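Local coordinates for enoyl-CoA hydratase (Bacillus halodurans, PDB 3LKE), which probably hydrates enoyl-CoA thioesters, as expected of a trimeric member of the crotonase (enoyl-CoA hydratase/isomerase) family, at residues V6-E9 with A14-I17; P66-L71 with K249-L254; E96-P101 with A149-P154; R125-R130 with Q191-R196. All blocks are in the same frame, centred on the assembly; numbering follows the deposited sequence.

Overall arrangement
The four contacts are spread over a crotonase-like subunit that assembles as a trimer. Interactions 1 and 4 belong to the same six-stranded sheet, one at its edge hairpin and the other where helix 190-205 packs on strand 125-129; their centres lie about 17 Å apart. Interaction 3 is deeper, about 9 Å from the centre of the chain, where a bound glycerol touches Phe-98; its nearest atoms come within about 7 Å of both sheet contacts. Interaction 2 joins the C-terminal helix to helix 68-76 and stands apart, about 25 Å from interaction 3 and 31 Å from interaction 1, centre to centre. No two of the contacts touch.

Interaction 1 of 4, residues V6-E9 with A14-I17; sequences VHTE and ALYI
Glu-9 and Tyr-16 face each other as the antiparallel hydrogen-bonded pair of the beta hairpin formed by strands 6-10 and 14-19, with strand 6-10 outermost in the main sheet of this chain. Tyr-16 N reaches Glu-9 O at 2.7 Å in a nearly straight bond (172°), the donor tilted a little from the carbonyl plane. The return bond, Glu-9 N to Tyr-16 O, is 3.1 Å long and more bent (140°), although its donor lies in the carbonyl plane. Beyond this pair, Thr-8 and Ile-17 form the non-hydrogen-bonded position, where the weaker CA-H...O contact from Thr-8 CA to Tyr-16 O spans 3.3 Å. His-7 O receives a similar contact from Ile-17 CA, while the imidazole of His-7 turns off to bond Asp-20.

The two faces of the hairpin differ in cover. Val-6, Thr-8 and Ile-17 look toward helix 30-45, and the branches of Val-6 and Ile-17 cross obliquely there, Val-6 CG1 meeting Ile-17 CG2 at 3.7 Å. On the other face Tyr-16 packs on Ile-53 and on Leu-201 of helix 190-205. Its CG stands anti to the carbonyl carbon (chi1 -67°), which leaves Glu-9 O at the ring edge, in plane, 3.6 Å from Tyr-16 CD1. Leu-15 CD2 also closes on this oxygen, the methyl carbon lying 3.4 Å from Glu-9 O.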
loop_
_atom_site.group_PDB
_atom_site.type_symbol
_atom_site.label_atom_id
_atom_site.label_comp_id
_atom_site.label_asym_id
_atom_site.label_seq_id
_atom_site.Cartn_x
_atom_site.Cartn_y
_atom_site.Cartn_z
ATOM N N VAL A 6 -19.636 -1.157 29.314
ATOM C CA VAL A 6 -19.884 -0.710 27.951
ATOM C C VAL A 6 -21.365 -0.369 27.812
ATOM O O VAL A 6 -22.220 -1.226 28.014
ATOM C CB VAL A 6 -19.545 -1.809 26.924
ATOM C CG1 VAL A 6 -19.937 -1.353 25.518
ATOM C CG2 VAL A 6 -18.053 -2.195 26.997
ATOM N N HIS A 7 -21.669 0.881 27.476
ATOM C CA HIS A 7 -23.057 1.292 27.299
ATOM C C HIS A 7 -23.396 1.390 25.827
ATOM O O HIS A 7 -22.513 1.598 24.997
ATOM C CB HIS A 7 -23.328 2.631 27.989
ATOM C CG HIS A 7 -22.960 2.645 29.438
ATOM N ND1 HIS A 7 -23.378 1.672 30.321
ATOM C CD2 HIS A 7 -22.213 3.514 30.160
ATOM C CE1 HIS A 7 -22.902 1.941 31.525
ATOM N NE2 HIS A 7 -22.192 3.054 31.454
ATOM N N THR A 8 -24.674 1.227 25.503
ATOM C CA THR A 8 -25.120 1.347 24.119
ATOM C C THR A 8 -26.360 2.230 24.012
ATOM O O THR A 8 -27.206 2.257 24.915
ATOM C CB THR A 8 -25.398 -0.030 23.477
ATOM O OG1 THR A 8 -26.334 -0.760 24.278
ATOM C CG2 THR A 8 -24.113 -0.835 23.367
ATOM N N GLU A 9 -26.455 2.964 22.910
ATOM C CA GLU A 9 -27.570 3.870 22.676
ATOM C C GLU A 9 -27.739 4.084 21.183
ATOM O O GLU A 9 -26.776 4.376 20.493
ATOM C CB GLU A 9 -27.313 5.220 23.351
ATOM C CG GLU A 9 -28.420 6.234 23.153
ATOM C CD GLU A 9 -28.130 7.560 23.835
ATOM O OE1 GLU A 9 -27.218 7.608 24.692
ATOM O OE2 GLU A 9 -28.819 8.557 23.518
ATOM N N ALA A 14 -28.063 5.674 14.363
ATOM C CA ALA A 14 -26.649 5.432 14.651
ATOM C C ALA A 14 -26.489 4.811 16.039
ATOM O O ALA A 14 -27.083 5.285 17.000
ATOM C CB ALA A 14 -25.843 6.731 14.546
ATOM N N LEU A 15 -25.693 3.751 16.138
ATOM C CA LEU A 15 -25.413 3.107 17.416
ATOM C C LEU A 15 -24.164 3.695 18.056
ATOM O O LEU A 15 -23.085 3.708 17.445
ATOM C CB LEU A 15 -25.228 1.597 17.229
ATOM C CG LEU A 15 -25.347 0.606 18.398
ATOM C CD1 LEU A 15 -24.120 -0.298 18.524
ATOM C CD2 LEU A 15 -25.671 1.272 19.741
ATOM N N TYR A 16 -24.315 4.174 19.288
ATOM C CA TYR A 16 -23.206 4.716 20.060
ATOM C C TYR A 16 -22.755 3.708 21.100
ATOM O O TYR A 16 -23.544 3.289 21.957
ATOM C CB TYR A 16 -23.614 6.029 20.741
ATOM C CG TYR A 16 -23.863 7.157 19.760
ATOM C CD1 TYR A 16 -25.087 7.275 19.106
ATOM C CD2 TYR A 16 -22.869 8.080 19.467
ATOM C CE1 TYR A 16 -25.323 8.293 18.201
ATOM C CE2 TYR A 16 -23.096 9.111 18.567
ATOM C CZ TYR A 16 -24.334 9.209 17.941
ATOM O OH TYR A 16 -24.559 10.217 17.036
ATOM N N ILE A 17 -21.491 3.296 21.003
ATOM C CA ILE A 17 -20.904 2.343 21.939
ATOM C C ILE A 17 -19.931 3.115 22.813
ATOM O O ILE A 17 -18.953 3.679 22.314
ATOM C CB ILE A 17 -20.160 1.187 21.204
ATOM C CG1 ILE A 17 -21.140 0.394 20.333
ATOM C CG2 ILE A 17 -19.468 0.272 22.204
ATOM C CD1 ILE A 17 -20.500 -0.781 19.575
#

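Interaction 2 of 4, residues P66-L71 with K249-L254; sequences PRLEDL and KRLEAL
Leu-251 and Leu-71 make the close part of this contact. The CD1 methyl of Leu-251 sits against the backbone of helix 68-76, 3.4 Å from Leu-71 O, and the same carbon lies 3.8 Å from Leu-71 CB. CD1 makes the closer approach; CD2 of Leu-251 flanks the same Leu-71 CB at 4.2 Å and reaches Leu-68 CD1 only at 4.4 Å. With CG anti to its own carbonyl carbon (chi1 -69°), Leu-251 carries both methyls across to the facing helix. Leu-72, Ala-75 and Phe-242 also touch Leu-251.

The interface is a helix-helix contact between the start of helix 68-76, with Arg-67 at the N-cap position, and the last modelled turn of the C-terminal helix 245-253 of the crotonase-like chain. It is apolar, made by four leucines and the backbone they press on, without a hydrogen bond across it, and Met-141 of helix 138-141 touches all four.

Whereas Leu-251 is buried, the other end of the contact opens to solvent: Leu-68 is partly exposed and Leu-254, at the end of the modelled chain, is exposed. These two side chains cross at about a right angle, and Leu-68 CD2 still reaches Leu-254 CB at 3.8 Å. On the same C-terminal helix, Arg-250 takes another direction: it pairs with Glu-246, and its NH1 also bonds the backbone oxygen of Glu-206 of a second subunit.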
loop_
_atom_site.group_PDB
_atom_site.type_symbol
_atom_site.label_atom_id
_atom_site.label_comp_id
_atom_site.label_asym_id
_atom_site.label_seq_id
_atom_site.Cartn_x
_atom_site.Cartn_y
_atom_site.Cartn_z
ATOM N N PRO A 66 -4.507 -2.600 27.356
ATOM C CA PRO A 66 -4.306 -3.668 28.340
ATOM C C PRO A 66 -3.402 -3.172 29.466
ATOM O O PRO A 66 -2.320 -2.657 29.187
ATOM C CB PRO A 66 -3.601 -4.763 27.532
ATOM C CG PRO A 66 -3.913 -4.455 26.098
ATOM C CD PRO A 66 -4.000 -2.967 26.021
ATOM N N ARG A 67 -3.843 -3.311 30.713
ATOM C CA ARG A 67 -3.100 -2.771 31.852
ATOM C C ARG A 67 -1.837 -3.573 32.139
ATOM O O ARG A 67 -1.860 -4.796 32.104
ATOM C CB ARG A 67 -3.974 -2.759 33.110
ATOM C CG ARG A 67 -5.183 -1.831 33.038
ATOM C CD ARG A 67 -5.303 -1.024 34.317
ATOM N NE ARG A 67 -4.222 -0.044 34.408
ATOM C CZ ARG A 67 -4.352 1.247 34.112
ATOM N NH1 ARG A 67 -5.523 1.730 33.721
ATOM N NH2 ARG A 67 -3.309 2.061 34.215
ATOM N N LEU A 68 -0.746 -2.874 32.432
ATOM C CA LEU A 68 0.507 -3.522 32.808
ATOM C C LEU A 68 0.281 -4.581 33.885
ATOM O O LEU A 68 0.710 -5.728 33.747
ATOM C CB LEU A 68 1.498 -2.482 33.327
ATOM C CG LEU A 68 2.688 -2.096 32.444
ATOM C CD1 LEU A 68 2.403 -2.304 30.963
ATOM C CD2 LEU A 68 3.122 -0.664 32.733
ATOM N N GLU A 69 -0.398 -4.187 34.956
ATOM C CA GLU A 69 -0.643 -5.084 36.080
ATOM C C GLU A 69 -1.359 -6.356 35.641
ATOM O O GLU A 69 -1.073 -7.455 36.142
ATOM C CB GLU A 69 -1.457 -4.372 37.172
ATOM C CG GLU A 69 -0.756 -3.166 37.787
ATOM C CD GLU A 69 -0.651 -1.982 36.833
ATOM O OE1 GLU A 69 -1.465 -1.887 35.888
ATOM O OE2 GLU A 69 0.248 -1.136 37.032
ATOM N N ASP A 70 -2.297 -6.207 34.712
ATOM C CA ASP A 70 -3.021 -7.365 34.198
ATOM C C ASP A 70 -2.106 -8.231 33.327
ATOM O O ASP A 70 -2.133 -9.461 33.415
ATOM C CB ASP A 70 -4.268 -6.928 33.429
ATOM C CG ASP A 70 -5.339 -6.367 34.343
ATOM O OD1 ASP A 70 -5.438 -6.851 35.489
ATOM O OD2 ASP A 70 -6.075 -5.448 33.925
ATOM N N LEU A 71 -1.289 -7.590 32.497
ATOM C CA LEU A 71 -0.312 -8.328 31.701
ATOM C C LEU A 71 0.670 -9.063 32.611
ATOM O O LEU A 71 1.042 -10.204 32.341
ATOM C CB LEU A 71 0.446 -7.400 30.749
ATOM C CG LEU A 71 -0.422 -6.688 29.707
ATOM C CD1 LEU A 71 0.351 -5.545 29.075
ATOM C CD2 LEU A 71 -0.940 -7.657 28.655
ATOM N N LYS A 249 9.907 -10.364 33.869
ATOM C CA LYS A 249 10.881 -9.437 34.433
ATOM C C LYS A 249 10.615 -8.014 33.957
ATOM O O LYS A 249 10.652 -7.068 34.748
ATOM C CB LYS A 249 12.305 -9.862 34.065
ATOM C CG LYS A 249 13.391 -8.966 34.633
ATOM C CD LYS A 249 14.735 -9.258 33.990
ATOM C CE LYS A 249 15.866 -8.603 34.768
ATOM N NZ LYS A 249 15.571 -7.180 35.085
ATOM N N ARG A 250 10.340 -7.862 32.664
ATOM C CA ARG A 250 10.135 -6.535 32.098
ATOM C C ARG A 250 8.849 -5.903 32.615
ATOM O O ARG A 250 8.844 -4.747 33.034
ATOM C CB ARG A 250 10.142 -6.585 30.564
ATOM C CG ARG A 250 11.543 -6.612 29.983
ATOM C CD ARG A 250 11.560 -6.781 28.459
ATOM N NE ARG A 250 12.936 -6.908 27.982
ATOM C CZ ARG A 250 13.538 -6.065 27.146
ATOM N NH1 ARG A 250 12.892 -5.025 26.642
ATOM N NH2 ARG A 250 14.798 -6.277 26.804
ATOM N N LEU A 251 7.764 -6.667 32.585
ATOM C CA LEU A 251 6.488 -6.181 33.089
ATOM C C LEU A 251 6.603 -5.826 34.568
ATOM O O LEU A 251 6.004 -4.851 35.028
ATOM C CB LEU A 251 5.394 -7.230 32.886
ATOM C CG LEU A 251 4.973 -7.497 31.443
ATOM C CD1 LEU A 251 3.940 -8.604 31.388
ATOM C CD2 LEU A 251 4.443 -6.218 30.785
ATOM N N GLU A 252 7.378 -6.618 35.304
ATOM C CA GLU A 252 7.558 -6.403 36.738
ATOM C C GLU A 252 8.220 -5.065 37.015
ATOM O O GLU A 252 7.906 -4.402 38.004
ATOM C CB GLU A 252 8.379 -7.537 37.364
ATOM C CG GLU A 252 7.549 -8.684 37.898
ATOM C CD GLU A 252 8.386 -9.903 38.240
ATOM O OE1 GLU A 252 9.565 -9.956 37.817
ATOM O OE2 GLU A 252 7.865 -10.812 38.923
ATOM N N ALA A 253 9.135 -4.667 36.140
ATOM C CA ALA A 253 9.859 -3.414 36.323
ATOM C C ALA A 253 8.998 -2.211 35.944
ATOM O O ALA A 253 8.978 -1.200 36.650
ATOM C CB ALA A 253 11.154 -3.429 35.525
ATOM N N LEU A 254 8.283 -2.329 34.831
ATOM C CA LEU A 254 7.411 -1.259 34.366
ATOM C C LEU A 254 6.332 -0.939 35.396
ATOM O O LEU A 254 5.748 0.147 35.377
ATOM C CB LEU A 254 6.775 -1.627 33.022
ATOM C CG LEU A 254 7.745 -1.789 31.853
ATOM C CD1 LEU A 254 7.042 -2.339 30.618
ATOM C CD2 LEU A 254 8.428 -0.465 31.540
#

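Interaction 3 of 4, residues E96-P101 with A149-P154; sequences EIFTSP and ASYFLP
Tyr-151 and Phe-152, successive residues of helix 149-157, carry its side of the contact, and both reach toward Phe-98 in the last turn of helix 81-98. Tyr-151 comes first and makes the lighter touch: its OH stands 4.4 Å from Phe-98 CZ, and its ring leans on Ala-223 and Leu-227 of helix 223-241. The ring also braces its neighbour, for Tyr-151 CD2 lies 3.7 Å above the plane of the Phe-152 ring, over its centre.

Phe-152 follows and makes the closer contact. CE1 and CZ of Phe-152 meet CD1 and CE1 of Phe-98, with CZ of Phe-152 3.6 Å from CD1 of Phe-98 and CE1 of Phe-152 3.7 Å from CE1 of Phe-98. Phe-98 CD1 is near the plane of the Phe-152 ring, yet the rings meet obliquely, their planes 60° apart and their centroids separated by 5.7 Å. Phe-98 bridges the gap between helices because its CG is anti to the backbone N (chi1 -170°); Lys-220 adds a cation-pi contact to the ring. With an alanine in place of Phe-98, the CE1-CZ edge of Phe-152 would probably lose the ring it leans on, and Lys-220 its cation-pi mate.

A glycerol, probably from the crystallisation liquor, lies about 3 Å from the Phe-98 side chain and may mark a pocket. The three rings form a buried aromatic cluster that joins helices 81-98, 149-157 and 223-241 in the crotonase-like fold.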
loop_
_atom_site.group_PDB
_atom_site.type_symbol
_atom_site.label_atom_id
_atom_site.label_comp_id
_atom_site.label_asym_id
_atom_site.label_seq_id
_atom_site.Cartn_x
_atom_site.Cartn_y
_atom_site.Cartn_z
ATOM N N GLU A 96 -14.785 -8.165 14.335
ATOM C CA GLU A 96 -16.198 -7.762 14.216
ATOM C C GLU A 96 -16.394 -6.285 13.886
ATOM O O GLU A 96 -17.356 -5.913 13.223
ATOM C CB GLU A 96 -16.955 -8.118 15.494
ATOM C CG GLU A 96 -16.879 -9.583 15.832
ATOM C CD GLU A 96 -18.115 -10.345 15.420
ATOM O OE1 GLU A 96 -18.997 -9.748 14.758
ATOM O OE2 GLU A 96 -18.191 -11.543 15.755
ATOM N N ILE A 97 -15.476 -5.439 14.332
ATOM C CA ILE A 97 -15.485 -4.058 13.876
ATOM C C ILE A 97 -15.114 -4.045 12.403
ATOM O O ILE A 97 -15.830 -3.487 11.585
ATOM C CB ILE A 97 -14.485 -3.191 14.660
ATOM C CG1 ILE A 97 -14.916 -3.096 16.125
ATOM C CG2 ILE A 97 -14.378 -1.782 14.052
ATOM C CD1 ILE A 97 -13.885 -2.445 17.018
ATOM N N PHE A 98 -13.999 -4.689 12.078
ATOM C CA PHE A 98 -13.498 -4.689 10.714
ATOM C C PHE A 98 -14.535 -5.164 9.704
ATOM O O PHE A 98 -14.637 -4.618 8.611
ATOM C CB PHE A 98 -12.257 -5.571 10.606
ATOM C CG PHE A 98 -11.548 -5.434 9.290
ATOM C CD1 PHE A 98 -10.732 -4.342 9.037
ATOM C CD2 PHE A 98 -11.685 -6.403 8.310
ATOM C CE1 PHE A 98 -10.067 -4.222 7.823
ATOM C CE2 PHE A 98 -11.018 -6.281 7.083
ATOM C CZ PHE A 98 -10.213 -5.196 6.850
ATOM N N THR A 99 -15.294 -6.192 10.062
ATOM C CA THR A 99 -16.256 -6.763 9.128
ATOM C C THR A 99 -17.650 -6.159 9.290
ATOM O O THR A 99 -18.620 -6.664 8.725
ATOM C CB THR A 99 -16.367 -8.300 9.264
ATOM O OG1 THR A 99 -16.702 -8.650 10.616
ATOM C CG2 THR A 99 -15.053 -8.991 8.880
ATOM N N SER A 100 -17.764 -5.096 10.077
ATOM C CA SER A 100 -19.061 -4.436 10.215
ATOM C C SER A 100 -19.554 -3.917 8.871
ATOM O O SER A 100 -18.784 -3.330 8.113
ATOM C CB SER A 100 -18.979 -3.271 11.191
ATOM O OG SER A 100 -20.230 -2.590 11.260
ATOM N N PRO A 101 -20.844 -4.130 8.567
ATOM C CA PRO A 101 -21.487 -3.554 7.376
ATOM C C PRO A 101 -21.852 -2.076 7.547
ATOM O O PRO A 101 -22.175 -1.389 6.571
ATOM C CB PRO A 101 -22.761 -4.390 7.238
ATOM C CG PRO A 101 -23.099 -4.766 8.658
ATOM C CD PRO A 101 -21.763 -4.998 9.333
ATOM N N ALA A 149 -2.509 -5.141 15.586
ATOM C CA ALA A 149 -1.540 -4.085 15.325
ATOM C C ALA A 149 -0.516 -4.494 14.243
ATOM O O ALA A 149 -0.078 -3.657 13.434
ATOM C CB ALA A 149 -0.830 -3.687 16.611
ATOM N N SER A 150 -0.147 -5.775 14.229
ATOM C CA SER A 150 0.800 -6.258 13.220
ATOM C C SER A 150 0.202 -6.295 11.816
ATOM O O SER A 150 0.944 -6.314 10.833
ATOM C CB SER A 150 1.385 -7.630 13.596
ATOM O OG SER A 150 0.463 -8.680 13.341
ATOM N N TYR A 151 -1.130 -6.306 11.724
ATOM C CA TYR A 151 -1.834 -6.227 10.441
ATOM C C TYR A 151 -2.054 -4.756 10.033
ATOM O O TYR A 151 -1.718 -4.327 8.928
ATOM C CB TYR A 151 -3.194 -6.946 10.539
ATOM C CG TYR A 151 -4.002 -6.861 9.269
ATOM C CD1 TYR A 151 -3.795 -7.770 8.235
ATOM C CD2 TYR A 151 -4.959 -5.859 9.089
ATOM C CE1 TYR A 151 -4.517 -7.692 7.070
ATOM C CE2 TYR A 151 -5.682 -5.764 7.924
ATOM C CZ TYR A 151 -5.454 -6.682 6.915
ATOM O OH TYR A 151 -6.162 -6.597 5.740
ATOM N N PHE A 152 -2.612 -3.972 10.953
ATOM C CA PHE A 152 -3.004 -2.615 10.605
ATOM C C PHE A 152 -1.871 -1.622 10.484
ATOM O O PHE A 152 -1.851 -0.843 9.539
ATOM C CB PHE A 152 -4.068 -2.076 11.572
ATOM C CG PHE A 152 -5.391 -2.755 11.428
ATOM C CD1 PHE A 152 -6.204 -2.461 10.347
ATOM C CD2 PHE A 152 -5.824 -3.685 12.374
ATOM C CE1 PHE A 152 -7.430 -3.072 10.200
ATOM C CE2 PHE A 152 -7.050 -4.315 12.231
ATOM C CZ PHE A 152 -7.855 -4.012 11.139
ATOM N N LEU A 153 -0.939 -1.624 11.428
ATOM C CA LEU A 153 0.138 -0.636 11.363
ATOM C C LEU A 153 0.892 -0.585 10.018
ATOM O O LEU A 153 1.025 0.476 9.416
ATOM C CB LEU A 153 1.110 -0.787 12.529
ATOM C CG LEU A 153 0.519 -0.447 13.908
ATOM C CD1 LEU A 153 1.497 -0.813 15.019
ATOM C CD2 LEU A 153 0.101 1.026 14.007
ATOM N N PRO A 154 1.409 -1.730 9.545
ATOM C CA PRO A 154 2.154 -1.583 8.285
ATOM C C PRO A 154 1.268 -1.226 7.095
ATOM O O PRO A 154 1.741 -0.569 6.165
ATOM C CB PRO A 154 2.816 -2.957 8.089
ATOM C CG PRO A 154 2.047 -3.903 8.981
ATOM C CD PRO A 154 1.525 -3.074 10.132
#

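Interaction 4 of 4, residues R125-R130 with Q191-R196; sequences RRIALR and QELQER
Leu-193, on the inner side of helix 190-205, fits between Ile-127 and Leu-129 of strand 125-129. Its two branches divide the work. CD1 of Leu-193 goes to Ile-127, meeting CG2 at 3.6 Å, while CD2 lies 4.0 Å from CD2 of Leu-129, which also rests 3.9 Å from Leu-193 CB. Leu-193 meets Ile-127 at a slant and Leu-129 at about a right angle. Its CG is anti to the backbone N (chi1 177°), an orientation that sends the methyl fork down onto the strand.

Ile-127 offers CG2 as its touching branch, and its side chain also leans on Val-105 and Glu-185 of the strands beside it, so it touches both neighbouring strands as well as the helix.

Arg-196, one turn beyond Leu-193, brings a guanidinium close to that of Arg-125. NH2 of Arg-196 and NE of Arg-125 are 4.2 Å apart, the two planes inclined at 73°. Both nitrogens form salt bridges with OE2 of Glu-185, and this shared carboxylate probably offsets the like charges that meet here. Arg-125 reaches it with a chain extended from CG to NE, Arg-196 with one bent at chi2.

The axes of segments 125-129 and 191-196 approach to 9.6 Å, nearly antiparallel at 158°. Strand 125-129 itself lies between strands 103-108 and 185-187, parallel to both, and helix 190-205, which follows 185-187 in the chain, folds back to cover this part of the sheet.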
loop_
_atom_site.group_PDB
_atom_site.type_symbol
_atom_site.label_atom_id
_atom_site.label_comp_id
_atom_site.label_asym_id
_atom_site.label_seq_id
_atom_site.Cartn_x
_atom_site.Cartn_y
_atom_site.Cartn_z
ATOM N N ARG A 125 -13.136 5.287 10.079
ATOM C CA ARG A 125 -12.564 6.604 10.290
ATOM C C ARG A 125 -12.282 6.760 11.775
ATOM O O ARG A 125 -13.034 6.273 12.604
ATOM C CB ARG A 125 -13.522 7.705 9.789
ATOM C CG ARG A 125 -12.906 9.096 9.735
ATOM C CD ARG A 125 -13.795 10.077 8.943
ATOM N NE ARG A 125 -13.106 11.326 8.624
ATOM C CZ ARG A 125 -12.273 11.495 7.610
ATOM N NH1 ARG A 125 -11.966 10.464 6.821
ATOM N NH2 ARG A 125 -11.713 12.685 7.399
ATOM N N ARG A 126 -11.152 7.376 12.083
ATOM C CA ARG A 126 -10.771 7.669 13.448
ATOM C C ARG A 126 -10.600 9.168 13.554
ATOM O O ARG A 126 -9.823 9.757 12.807
ATOM C CB ARG A 126 -9.450 6.974 13.783
ATOM C CG ARG A 126 -9.541 5.464 13.980
ATOM C CD ARG A 126 -9.456 4.683 12.671
ATOM N NE ARG A 126 -8.142 4.816 12.047
ATOM C CZ ARG A 126 -7.814 4.314 10.856
ATOM N NH1 ARG A 126 -8.694 3.623 10.149
ATOM N NH2 ARG A 126 -6.595 4.494 10.378
ATOM N N ILE A 127 -11.323 9.794 14.481
ATOM C CA ILE A 127 -11.244 11.240 14.675
ATOM C C ILE A 127 -10.797 11.492 16.106
ATOM O O ILE A 127 -11.359 10.905 17.038
ATOM C CB ILE A 127 -12.629 11.897 14.492
ATOM C CG1 ILE A 127 -13.164 11.632 13.075
ATOM C CG2 ILE A 127 -12.543 13.409 14.752
ATOM C CD1 ILE A 127 -14.647 12.011 12.901
ATOM N N ALA A 128 -9.792 12.341 16.288
ATOM C CA ALA A 128 -9.262 12.594 17.629
ATOM C C ALA A 128 -9.432 14.053 18.054
ATOM O O ALA A 128 -9.409 14.964 17.219
ATOM C CB ALA A 128 -7.780 12.222 17.682
ATOM N N LEU A 129 -9.572 14.277 19.356
ATOM C CA LEU A 129 -9.408 15.625 19.886
ATOM C C LEU A 129 -7.918 15.984 19.818
ATOM O O LEU A 129 -7.062 15.106 19.911
ATOM C CB LEU A 129 -9.924 15.712 21.329
ATOM C CG LEU A 129 -11.447 15.632 21.500
ATOM C CD1 LEU A 129 -11.845 15.782 22.969
ATOM C CD2 LEU A 129 -12.126 16.701 20.652
ATOM N N ARG A 130 -7.615 17.269 19.646
ATOM C CA ARG A 130 -6.234 17.746 19.619
ATOM C C ARG A 130 -5.392 17.226 20.789
ATOM O O ARG A 130 -4.202 16.941 20.629
ATOM C CB ARG A 130 -6.209 19.280 19.603
ATOM C CG ARG A 130 -4.817 19.899 19.692
ATOM C CD ARG A 130 -4.126 19.926 18.341
ATOM N NE ARG A 130 -4.999 20.493 17.318
ATOM C CZ ARG A 130 -4.720 20.507 16.020
ATOM N NH1 ARG A 130 -3.588 19.984 15.577
ATOM N NH2 ARG A 130 -5.579 21.042 15.164
ATOM N N GLN A 191 -17.003 20.363 21.822
ATOM C CA GLN A 191 -18.098 21.006 21.102
ATOM C C GLN A 191 -17.931 20.897 19.589
ATOM O O GLN A 191 -18.871 20.553 18.868
ATOM C CB GLN A 191 -18.181 22.481 21.485
ATOM C CG GLN A 191 -18.892 22.731 22.788
ATOM C CD GLN A 191 -20.392 22.553 22.659
ATOM O OE1 GLN A 191 -20.892 21.429 22.556
ATOM N NE2 GLN A 191 -21.123 23.669 22.659
ATOM N N GLU A 192 -16.732 21.208 19.118
ATOM C CA GLU A 192 -16.428 21.099 17.695
ATOM C C GLU A 192 -16.601 19.653 17.236
ATOM O O GLU A 192 -17.173 19.387 16.175
ATOM C CB GLU A 192 -15.009 21.575 17.412
ATOM C CG GLU A 192 -14.591 21.415 15.956
ATOM C CD GLU A 192 -13.106 21.623 15.749
ATOM O OE1 GLU A 192 -12.452 22.222 16.629
ATOM O OE2 GLU A 192 -12.590 21.194 14.701
ATOM N N LEU A 193 -16.130 18.719 18.057
ATOM C CA LEU A 193 -16.243 17.300 17.734
ATOM C C LEU A 193 -17.702 16.863 17.639
ATOM O O LEU A 193 -18.074 16.121 16.735
ATOM C CB LEU A 193 -15.518 16.441 18.774
ATOM C CG LEU A 193 -15.657 14.939 18.534
ATOM C CD1 LEU A 193 -14.941 14.549 17.241
ATOM C CD2 LEU A 193 -15.104 14.156 19.716
ATOM N N GLN A 194 -18.525 17.312 18.585
ATOM C CA GLN A 194 -19.935 16.957 18.593
ATOM C C GLN A 194 -20.637 17.409 17.308
ATOM O O GLN A 194 -21.466 16.682 16.759
ATOM C CB GLN A 194 -20.618 17.577 19.821
ATOM C CG GLN A 194 -21.861 16.867 20.272
ATOM C CD GLN A 194 -22.423 17.474 21.545
ATOM O OE1 GLN A 194 -21.683 17.770 22.483
ATOM N NE2 GLN A 194 -23.738 17.663 21.580
ATOM N N GLU A 195 -20.315 18.615 16.848
ATOM C CA GLU A 195 -20.895 19.160 15.618
ATOM C C GLU A 195 -20.403 18.406 14.382
ATOM O O GLU A 195 -21.192 18.091 13.492
ATOM C CB GLU A 195 -20.565 20.645 15.477
ATOM C CG GLU A 195 -21.030 21.276 14.159
ATOM C CD GLU A 195 -22.551 21.418 14.067
ATOM O OE1 GLU A 195 -23.056 21.725 12.961
ATOM O OE2 GLU A 195 -23.239 21.229 15.094
ATOM N N ARG A 196 -19.102 18.126 14.340
ATOM C CA ARG A 196 -18.484 17.398 13.223
ATOM C C ARG A 196 -19.128 16.025 13.029
ATOM O O ARG A 196 -19.468 15.624 11.910
ATOM C CB ARG A 196 -16.980 17.245 13.468
ATOM C CG ARG A 196 -16.242 16.381 12.436
ATOM C CD ARG A 196 -16.482 16.856 11.018
ATOM N NE ARG A 196 -15.750 16.012 10.069
ATOM C CZ ARG A 196 -16.283 15.478 8.974
ATOM N NH1 ARG A 196 -17.556 15.713 8.667
ATOM N NH2 ARG A 196 -15.536 14.710 8.182
#